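Local atomic coordinates of internalin (Listeria monocytogenes serotype 4b, PDB entry 4FMZ), a protein that probably takes part in adhesion to or invasion of host cells through a surface built of leucine-rich repeats. Residues Ser291-Asn296 and Leu313-Leu318; Asn253-Ile258 and Gly273-Ser278; Glu305-Leu310 and Arg327-Leu332. One frame throughout, in Å; residues are numbered along the deposited sequence.

Contact 1 of 3, residues Ser291-Asn296 and Leu313-Leu318; sequences SLFLNN and LTTLFL. With EDO (1,2-ethanediol), chain G; EDO (1,2-ethanediol), chain H.
Strands 291-293 and 315-317 run parallel, their axes 4.8 Å apart at an angle of 7°, with Ser291 paired to Thr315, Leu292 to Leu316 and Phe293 to Phe317. Leu292 uses both its backbone polar atoms: its N donates to Thr315 O and its O accepts from Phe317 N, 3.0 Å away. Just past the strand, Leu294 N reaches Phe317 O at 2.8 Å. Ser291, Phe293, Thr315 and Phe317 share one face. There the two rings form a T-shaped stack, centroids 4.8 Å apart and planes at 69°: the CD2-CE2 edge of Phe293 lies over a face of Phe317, with CE2 above the middle of that ring. Phe293 CZ also meets the methyl CG2 of Thr315 at 3.6 Å. Asn295 OD1 sits at the edge of Phe317, while ND2 of the same amide donates in plane to Asn296 OD1 and also to an ethanediol. One water joins the hydroxyls of Ser291, Thr314 and Thr315. Leu292 and Leu316 point to the other face, and the loop residues Leu294, Leu313 and Leu318 add to the same buried leucine layer. With CG of Leu292 anti to its backbone N (chi1 177°), its branch lies alongside that of Leu316, and CB meets Leu313 CD2; Leu294 CB packs on Leu318 CD2. This division, aromatic and hydroxyl groups opposite buried leucines, belongs to neighbouring turns of a leucine-rich repeat solenoid.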
loop_
_atom_site.group_PDB
_atom_site.type_symbol
_atom_site.label_atom_id
_atom_site.label_comp_id
_atom_site.label_asym_id
_atom_site.label_seq_id
_atom_site.Cartn_x
_atom_site.Cartn_y
_atom_site.Cartn_z
ATOM N N SER A 291 -16.634 -8.249 13.565
ATOM C CA SER A 291 -16.000 -7.136 14.267
ATOM C C SER A 291 -16.759 -5.870 13.987
ATOM O O SER A 291 -16.991 -5.514 12.821
ATOM C CB SER A 291 -14.539 -6.991 13.850
ATOM O OG SER A 291 -13.875 -8.242 13.925
ATOM N N LEU A 292 -17.161 -5.196 15.066
ATOM C CA LEU A 292 -17.960 -3.982 14.982
ATOM C C LEU A 292 -17.420 -2.941 15.927
ATOM O O LEU A 292 -17.352 -3.176 17.134
ATOM C CB LEU A 292 -19.435 -4.314 15.293
ATOM C CG LEU A 292 -20.470 -3.183 15.334
ATOM C CD1 LEU A 292 -20.571 -2.453 13.989
ATOM C CD2 LEU A 292 -21.816 -3.739 15.680
ATOM N N PHE A 293 -17.022 -1.786 15.378
ATOM C CA PHE A 293 -16.474 -0.687 16.180
ATOM C C PHE A 293 -17.436 0.500 16.118
ATOM O O PHE A 293 -17.572 1.155 15.077
ATOM C CB PHE A 293 -15.062 -0.312 15.707
ATOM C CG PHE A 293 -14.079 -1.463 15.787
ATOM C CD1 PHE A 293 -13.920 -2.340 14.722
ATOM C CD2 PHE A 293 -13.352 -1.697 16.945
ATOM C CE1 PHE A 293 -13.041 -3.423 14.809
ATOM C CE2 PHE A 293 -12.472 -2.786 17.034
ATOM C CZ PHE A 293 -12.313 -3.632 15.964
ATOM N N LEU A 294 -18.137 0.738 17.238
ATOM C CA LEU A 294 -19.143 1.786 17.376
ATOM C C LEU A 294 -18.832 2.754 18.524
ATOM O O LEU A 294 -19.684 3.564 18.874
ATOM C CB LEU A 294 -20.537 1.157 17.578
ATOM C CG LEU A 294 -21.275 0.732 16.299
ATOM C CD1 LEU A 294 -22.425 -0.191 16.632
ATOM C CD2 LEU A 294 -21.801 1.935 15.536
ATOM N N ASN A 295 -17.618 2.681 19.097
ATOM C CA ASN A 295 -17.149 3.562 20.176
ATOM C C ASN A 295 -17.179 5.022 19.709
ATOM O O ASN A 295 -17.041 5.273 18.514
ATOM C CB ASN A 295 -15.708 3.177 20.586
ATOM C CG ASN A 295 -14.761 3.158 19.407
ATOM O OD1 ASN A 295 -14.810 2.255 18.558
ATOM N ND2 ASN A 295 -13.991 4.228 19.249
ATOM N N ASN A 296 -17.337 5.975 20.650
ATOM C CA ASN A 296 -17.316 7.421 20.367
ATOM C C ASN A 296 -18.345 7.832 19.297
ATOM O O ASN A 296 -18.028 8.458 18.284
ATOM C CB ASN A 296 -15.896 7.866 19.991
ATOM C CG ASN A 296 -14.947 7.637 21.133
ATOM O OD1 ASN A 296 -14.311 6.596 21.225
ATOM N ND2 ASN A 296 -14.932 8.537 22.101
ATOM N N LEU A 313 -20.468 -11.870 16.273
ATOM C CA LEU A 313 -19.491 -10.875 16.717
ATOM C C LEU A 313 -18.484 -11.482 17.673
ATOM O O LEU A 313 -18.874 -12.168 18.623
ATOM C CB LEU A 313 -20.174 -9.671 17.418
ATOM C CG LEU A 313 -20.909 -8.639 16.551
ATOM C CD1 LEU A 313 -21.519 -7.559 17.430
ATOM C CD2 LEU A 313 -19.996 -7.999 15.522
ATOM N N THR A 314 -17.192 -11.247 17.413
ATOM C CA THR A 314 -16.128 -11.694 18.313
ATOM C C THR A 314 -15.447 -10.446 18.901
ATOM O O THR A 314 -14.842 -10.526 19.972
ATOM C CB THR A 314 -15.142 -12.660 17.643
ATOM O OG1 THR A 314 -14.589 -12.029 16.501
ATOM C CG2 THR A 314 -15.780 -13.993 17.262
ATOM N N THR A 315 -15.589 -9.287 18.215
ATOM C CA THR A 315 -15.063 -8.002 18.669
ATOM C C THR A 315 -16.179 -6.957 18.629
ATOM O O THR A 315 -16.855 -6.800 17.608
ATOM C CB THR A 315 -13.835 -7.596 17.849
ATOM O OG1 THR A 315 -12.825 -8.578 18.054
ATOM C CG2 THR A 315 -13.282 -6.252 18.254
ATOM N N LEU A 316 -16.367 -6.244 19.749
ATOM C CA LEU A 316 -17.376 -5.195 19.831
ATOM C C LEU A 316 -16.877 -4.023 20.661
ATOM O O LEU A 316 -16.612 -4.173 21.858
ATOM C CB LEU A 316 -18.699 -5.742 20.393
ATOM C CG LEU A 316 -19.819 -4.728 20.645
ATOM C CD1 LEU A 316 -20.350 -4.111 19.326
ATOM C CD2 LEU A 316 -20.916 -5.354 21.432
ATOM N N PHE A 317 -16.728 -2.867 20.013
ATOM C CA PHE A 317 -16.321 -1.641 20.697
ATOM C C PHE A 317 -17.521 -0.708 20.812
ATOM O O PHE A 317 -18.208 -0.438 19.817
ATOM C CB PHE A 317 -15.140 -0.956 19.995
ATOM C CG PHE A 317 -13.763 -1.523 20.302
ATOM C CD1 PHE A 317 -13.576 -2.893 20.505
ATOM C CD2 PHE A 317 -12.645 -0.701 20.314
ATOM C CE1 PHE A 317 -12.303 -3.417 20.791
ATOM C CE2 PHE A 317 -11.368 -1.230 20.560
ATOM C CZ PHE A 317 -11.204 -2.586 20.782
ATOM N N LEU A 318 -17.810 -0.263 22.043
ATOM C CA LEU A 318 -18.953 0.607 22.313
ATOM C C LEU A 318 -18.645 1.697 23.324
ATOM O O LEU A 318 -19.560 2.421 23.690
ATOM C CB LEU A 318 -20.143 -0.219 22.839
ATOM C CG LEU A 318 -20.939 -1.029 21.835
ATOM C CD1 LEU A 318 -21.863 -1.967 22.540
ATOM C CD2 LEU A 318 -21.720 -0.130 20.885
HETATM C C1 EDO G . -20.632 0.754 26.446
HETATM O O1 EDO G . -20.517 2.134 26.115
HETATM C C2 EDO G . -20.900 0.652 27.952
HETATM O O2 EDO G . -19.900 1.407 28.621
HETATM C C1 EDO H . -11.611 5.559 15.884
HETATM O O1 EDO H . -12.474 5.454 17.008
HETATM C C2 EDO H . -12.023 4.516 14.822
HETATM O O2 EDO H . -12.251 3.286 15.481
HETATM O O HOH W 1 -13.201 -9.978 15.797
#

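Contact 2 of 3, residues Asn253-Ile258 and Gly273-Ser278; sequences NQISDI and GSNQIS. With EDO (1,2-ethanediol), chain H.
The side-chain amide of Asn275 reaches across to the backbone of Asn253-Ile255, and this is the tight part of the contact. Its OD1 accepts from Ile255 N at 3.1 Å, the donor standing 33° out of the carbonyl plane, and more weakly from Asn253 N, which makes a second weak bond to Ser274 O. The other end of the amide is held too, since ND2 donates to Val272 O and Ile250 O. With chi1 at -81°, CG of Asn275 lies beside its own backbone N, directed at the preceding turn. Next to it, Gln276 N donates to Ile255 O at 2.7 Å. On the buried side Ile277 CD1 meets Ile258 CG2 at 3.7 Å, the two side chains crossing at about a right angle, whereas Ile255 and Ile277 lie side by side with a wider 4.2 Å gap from CG2 to CG1. The exposed side is looser: Gln276 NE2 comes no nearer to Gln254 than 3.9 Å, at CA, and a water accepts from Ser278 N. Asn253 and Asn275 take equivalent places in the asparagine ladder of successive turns. The loop 253-258 follows strand 247-249 and precedes strand 269-271; the loop 273-278 comes next, before strand 291-293.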
loop_
_atom_site.group_PDB
_atom_site.type_symbol
_atom_site.label_atom_id
_atom_site.label_comp_id
_atom_site.label_asym_id
_atom_site.label_seq_id
_atom_site.Cartn_x
_atom_site.Cartn_y
_atom_site.Cartn_z
ATOM N N ASN A 253 -14.558 10.169 11.074
ATOM C CA ASN A 253 -15.118 10.949 9.973
ATOM C C ASN A 253 -16.257 11.820 10.535
ATOM O O ASN A 253 -16.272 12.067 11.741
ATOM C CB ASN A 253 -15.567 10.029 8.828
ATOM C CG ASN A 253 -14.440 9.701 7.897
ATOM O OD1 ASN A 253 -13.987 10.548 7.144
ATOM N ND2 ASN A 253 -13.947 8.473 7.940
ATOM N N GLN A 254 -17.186 12.292 9.681
ATOM C CA GLN A 254 -18.309 13.131 10.114
ATOM C C GLN A 254 -19.638 12.469 9.720
ATOM O O GLN A 254 -20.571 13.140 9.307
ATOM C CB GLN A 254 -18.171 14.545 9.513
ATOM C CG GLN A 254 -17.035 15.374 10.120
ATOM C CD GLN A 254 -16.671 16.584 9.290
ATOM O OE1 GLN A 254 -17.521 17.392 8.899
ATOM N NE2 GLN A 254 -15.382 16.761 9.043
ATOM N N ILE A 255 -19.720 11.143 9.856
ATOM C CA ILE A 255 -20.902 10.355 9.496
ATOM C C ILE A 255 -21.936 10.386 10.622
ATOM O O ILE A 255 -21.584 10.143 11.778
ATOM C CB ILE A 255 -20.452 8.897 9.179
ATOM C CG1 ILE A 255 -19.476 8.858 7.977
ATOM C CG2 ILE A 255 -21.640 7.928 8.986
ATOM C CD1 ILE A 255 -18.508 7.688 8.042
ATOM N N SER A 256 -23.209 10.635 10.283
ATOM C CA SER A 256 -24.289 10.601 11.276
ATOM C C SER A 256 -25.356 9.590 10.872
ATOM O O SER A 256 -26.242 9.283 11.667
ATOM C CB SER A 256 -24.912 11.983 11.482
ATOM O OG SER A 256 -25.394 12.543 10.277
ATOM N N ASP A 257 -25.252 9.054 9.650
ATOM C CA ASP A 257 -26.222 8.126 9.083
ATOM C C ASP A 257 -25.498 6.963 8.396
ATOM O O ASP A 257 -24.666 7.187 7.511
ATOM C CB ASP A 257 -27.126 8.904 8.082
ATOM C CG ASP A 257 -28.258 8.149 7.409
ATOM O OD1 ASP A 257 -28.239 6.907 7.427
ATOM O OD2 ASP A 257 -29.134 8.810 6.813
ATOM N N ILE A 258 -25.851 5.719 8.780
ATOM C CA ILE A 258 -25.259 4.519 8.193
ATOM C C ILE A 258 -26.309 3.648 7.454
ATOM O O ILE A 258 -26.024 2.473 7.211
ATOM C CB ILE A 258 -24.457 3.673 9.234
ATOM C CG1 ILE A 258 -25.345 3.156 10.401
ATOM C CG2 ILE A 258 -23.215 4.418 9.720
ATOM C CD1 ILE A 258 -24.861 1.801 11.024
ATOM N N GLY A 273 -16.188 3.876 14.357
ATOM C CA GLY A 273 -15.849 4.534 15.615
ATOM C C GLY A 273 -15.507 5.993 15.378
ATOM O O GLY A 273 -15.020 6.338 14.298
ATOM N N SER A 274 -15.798 6.877 16.359
ATOM C CA SER A 274 -15.499 8.318 16.264
ATOM C C SER A 274 -16.250 8.997 15.085
ATOM O O SER A 274 -15.664 9.612 14.179
ATOM C CB SER A 274 -13.984 8.558 16.182
ATOM O OG SER A 274 -13.361 8.066 17.358
ATOM N N ASN A 275 -17.569 8.869 15.129
ATOM C CA ASN A 275 -18.477 9.502 14.189
ATOM C C ASN A 275 -19.619 10.143 15.007
ATOM O O ASN A 275 -19.422 10.435 16.194
ATOM C CB ASN A 275 -18.954 8.508 13.125
ATOM C CG ASN A 275 -17.943 8.320 12.017
ATOM O OD1 ASN A 275 -17.699 9.229 11.236
ATOM N ND2 ASN A 275 -17.281 7.163 11.967
ATOM N N GLN A 276 -20.774 10.403 14.375
ATOM C CA GLN A 276 -21.904 11.048 15.039
ATOM C C GLN A 276 -23.181 10.201 14.858
ATOM O O GLN A 276 -24.278 10.744 14.742
ATOM C CB GLN A 276 -22.069 12.481 14.475
ATOM C CG GLN A 276 -20.902 13.411 14.819
ATOM C CD GLN A 276 -20.895 14.695 14.020
ATOM O OE1 GLN A 276 -21.829 15.506 14.093
ATOM N NE2 GLN A 276 -19.811 14.932 13.264
ATOM N N ILE A 277 -23.036 8.870 14.872
ATOM C CA ILE A 277 -24.139 7.933 14.639
ATOM C C ILE A 277 -25.043 7.781 15.878
ATOM O O ILE A 277 -24.558 7.512 16.972
ATOM C CB ILE A 277 -23.578 6.567 14.161
ATOM C CG1 ILE A 277 -22.814 6.735 12.821
ATOM C CG2 ILE A 277 -24.692 5.508 14.034
ATOM C CD1 ILE A 277 -21.583 5.858 12.662
ATOM N N SER A 278 -26.365 7.916 15.690
ATOM C CA SER A 278 -27.316 7.752 16.798
ATOM C C SER A 278 -28.302 6.599 16.512
ATOM O O SER A 278 -29.024 6.189 17.407
ATOM C CB SER A 278 -28.062 9.051 17.079
ATOM O OG SER A 278 -28.707 9.526 15.908
HETATM C C1 EDO H . -11.611 5.559 15.884
HETATM O O1 EDO H . -12.474 5.454 17.008
HETATM C C2 EDO H . -12.023 4.516 14.822
HETATM O O2 EDO H . -12.251 3.286 15.481
HETATM O O HOH W 2 -27.690 8.020 13.165
#

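Contact 3 of 3, residues Glu305-Leu310 and Arg327-Leu332; sequences EVIGGL and RPLASL
On the convex side of the leucine-rich repeat solenoid, where short helical turns stack one upon another, helix 304-308 lies against the 3-10 turn 327-329 and the residues that follow it. Gly308 is the point of closest backbone approach, its CA 4.5 Å from that of Leu329. Its CA-H is directed at Pro328 O, 3.4 Å from CA. The single hydrogen bond across the contact comes from the hydroxyl of Ser331, whose OG donates to Gly308 O over 2.7 Å. It meets the carbonyl at a bent C=O...O angle of 118° and 30° out of the carbonyl plane. Chi1 of 46°, with OG between the backbone N and the carbonyl carbon of Ser331, points the hydroxyl at Gly308 O. At the other end of the contact, Pro328 CB rests against the backbone of Glu305, 3.8 Å from its N. The inner side is apolar. Leu329 extends CD2 alone to Ile307, touching CB and CG2, each at 3.7 Å. Leu332 approaches from farther along the chain, laying CD1 near Ile307 CG2 at 4.0 Å. Its other methyl, CD2, packs on the carbonyl oxygens of the turn, Leu310 O at 3.2 Å and Ile307 O at 3.3 Å. Ile307 O already accepts from Leu310 N, so the methyl covers a carbonyl engaged in the turn. Leu316 lies inward of both Ile307 and Leu332 and continues the core towards the strands. The contact is thus held mainly by branched apolar side chains and close backbone packing, with one neutral hydroxyl-to-carbonyl bond from the exposed Ser331 and no charge pair across it.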
loop_
_atom_site.group_PDB
_atom_site.type_symbol
_atom_site.label_atom_id
_atom_site.label_comp_id
_atom_site.label_asym_id
_atom_site.label_seq_id
_atom_site.Cartn_x
_atom_site.Cartn_y
_atom_site.Cartn_z
ATOM N N GLU A 305 -30.412 -3.662 21.702
ATOM C CA GLU A 305 -31.180 -4.837 21.266
ATOM C C GLU A 305 -30.734 -5.339 19.887
ATOM O O GLU A 305 -30.603 -6.550 19.704
ATOM C CB GLU A 305 -32.685 -4.509 21.254
ATOM C CG GLU A 305 -33.589 -5.729 21.316
ATOM C CD GLU A 305 -35.068 -5.419 21.185
ATOM O OE1 GLU A 305 -35.650 -4.852 22.140
ATOM O OE2 GLU A 305 -35.649 -5.748 20.126
ATOM N N VAL A 306 -30.483 -4.419 18.931
ATOM C CA VAL A 306 -30.056 -4.791 17.577
ATOM C C VAL A 306 -28.635 -5.423 17.627
ATOM O O VAL A 306 -28.408 -6.440 16.959
ATOM C CB VAL A 306 -30.179 -3.629 16.534
ATOM C CG1 VAL A 306 -29.306 -2.426 16.883
ATOM C CG2 VAL A 306 -29.872 -4.123 15.124
ATOM N N ILE A 307 -27.719 -4.877 18.460
ATOM C CA ILE A 307 -26.353 -5.428 18.563
ATOM C C ILE A 307 -26.396 -6.838 19.164
ATOM O O ILE A 307 -25.649 -7.701 18.722
ATOM C CB ILE A 307 -25.360 -4.510 19.329
ATOM C CG1 ILE A 307 -25.319 -3.103 18.700
ATOM C CG2 ILE A 307 -23.956 -5.128 19.329
ATOM C CD1 ILE A 307 -24.471 -2.086 19.417
ATOM N N GLY A 308 -27.285 -7.064 20.130
ATOM C CA GLY A 308 -27.466 -8.373 20.751
ATOM C C GLY A 308 -27.828 -9.492 19.790
ATOM O O GLY A 308 -27.554 -10.655 20.085
ATOM N N GLY A 309 -28.423 -9.139 18.639
ATOM C CA GLY A 309 -28.794 -10.087 17.592
ATOM C C GLY A 309 -27.639 -10.524 16.707
ATOM O O GLY A 309 -27.732 -11.559 16.041
ATOM N N LEU A 310 -26.533 -9.745 16.693
ATOM C CA LEU A 310 -25.346 -10.024 15.880
ATOM C C LEU A 310 -24.456 -11.053 16.596
ATOM O O LEU A 310 -23.359 -10.735 17.061
ATOM C CB LEU A 310 -24.578 -8.711 15.584
ATOM C CG LEU A 310 -25.386 -7.588 14.927
ATOM C CD1 LEU A 310 -24.679 -6.250 15.051
ATOM C CD2 LEU A 310 -25.692 -7.918 13.494
ATOM N N ARG A 327 -27.448 -5.115 29.191
ATOM C CA ARG A 327 -28.099 -6.428 29.332
ATOM C C ARG A 327 -28.528 -7.036 27.967
ATOM O O ARG A 327 -28.272 -8.228 27.810
ATOM C CB ARG A 327 -29.269 -6.405 30.301
ATOM C CG ARG A 327 -28.807 -6.401 31.762
ATOM C CD ARG A 327 -29.955 -6.233 32.736
ATOM N NE ARG A 327 -30.574 -4.907 32.650
ATOM C CZ ARG A 327 -31.606 -4.522 33.390
ATOM N NH1 ARG A 327 -32.139 -5.350 34.278
ATOM N NH2 ARG A 327 -32.116 -3.304 33.247
ATOM N N PRO A 328 -29.032 -6.289 26.937
ATOM C CA PRO A 328 -29.341 -6.942 25.641
ATOM C C PRO A 328 -28.113 -7.561 24.931
ATOM O O PRO A 328 -28.300 -8.373 24.019
ATOM C CB PRO A 328 -29.942 -5.802 24.805
ATOM C CG PRO A 328 -30.460 -4.831 25.800
ATOM C CD PRO A 328 -29.436 -4.868 26.905
ATOM N N LEU A 329 -26.871 -7.221 25.363
ATOM C CA LEU A 329 -25.631 -7.758 24.765
ATOM C C LEU A 329 -25.200 -9.088 25.386
ATOM O O LEU A 329 -24.192 -9.655 24.957
ATOM C CB LEU A 329 -24.463 -6.761 24.884
ATOM C CG LEU A 329 -24.672 -5.337 24.398
ATOM C CD1 LEU A 329 -23.458 -4.484 24.692
ATOM C CD2 LEU A 329 -24.986 -5.307 22.911
ATOM N N ALA A 330 -25.946 -9.587 26.391
ATOM C CA ALA A 330 -25.631 -10.851 27.079
ATOM C C ALA A 330 -25.607 -12.045 26.103
ATOM O O ALA A 330 -24.895 -13.025 26.349
ATOM C CB ALA A 330 -26.634 -11.105 28.192
ATOM N N SER A 331 -26.356 -11.948 24.990
ATOM C CA SER A 331 -26.432 -12.984 23.953
ATOM C C SER A 331 -25.163 -13.075 23.093
ATOM O O SER A 331 -25.004 -14.043 22.360
ATOM C CB SER A 331 -27.631 -12.737 23.050
ATOM O OG SER A 331 -27.701 -11.371 22.672
ATOM N N LEU A 332 -24.263 -12.090 23.164
ATOM C CA LEU A 332 -23.051 -12.124 22.346
ATOM C C LEU A 332 -22.028 -13.087 22.983
ATOM O O LEU A 332 -21.185 -12.699 23.795
ATOM C CB LEU A 332 -22.513 -10.705 22.133
ATOM C CG LEU A 332 -23.524 -9.715 21.531
ATOM C CD1 LEU A 332 -22.932 -8.357 21.400
ATOM C CD2 LEU A 332 -24.049 -10.200 20.176
#

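How the contacts relate
All three contacts lie toward the C-terminal end of the solenoid and join successive turns. Contact 2 closes along the chain before contacts 1 and 3 begin, whereas the segments of contacts 1 and 3 alternate: strand 291-293, helix 304-308, strand 315-317, then 327-332. Contacts 1 and 3, centres about 12 Å apart, are therefore the strand side and the helical side of the same turns, meeting in the core where Leu316 and Leu318 touch Ile307, Leu329 and Leu332. Contact 2 lies about 14 Å from contact 1, centre to centre, linked by probable backbone bonds from Ser274 to Asn295 and Asn275 to Asn296. It does not touch contact 3. Side chains thus tie contacts 1 and 3, and backbone bonds tie contact 2 to contact 1.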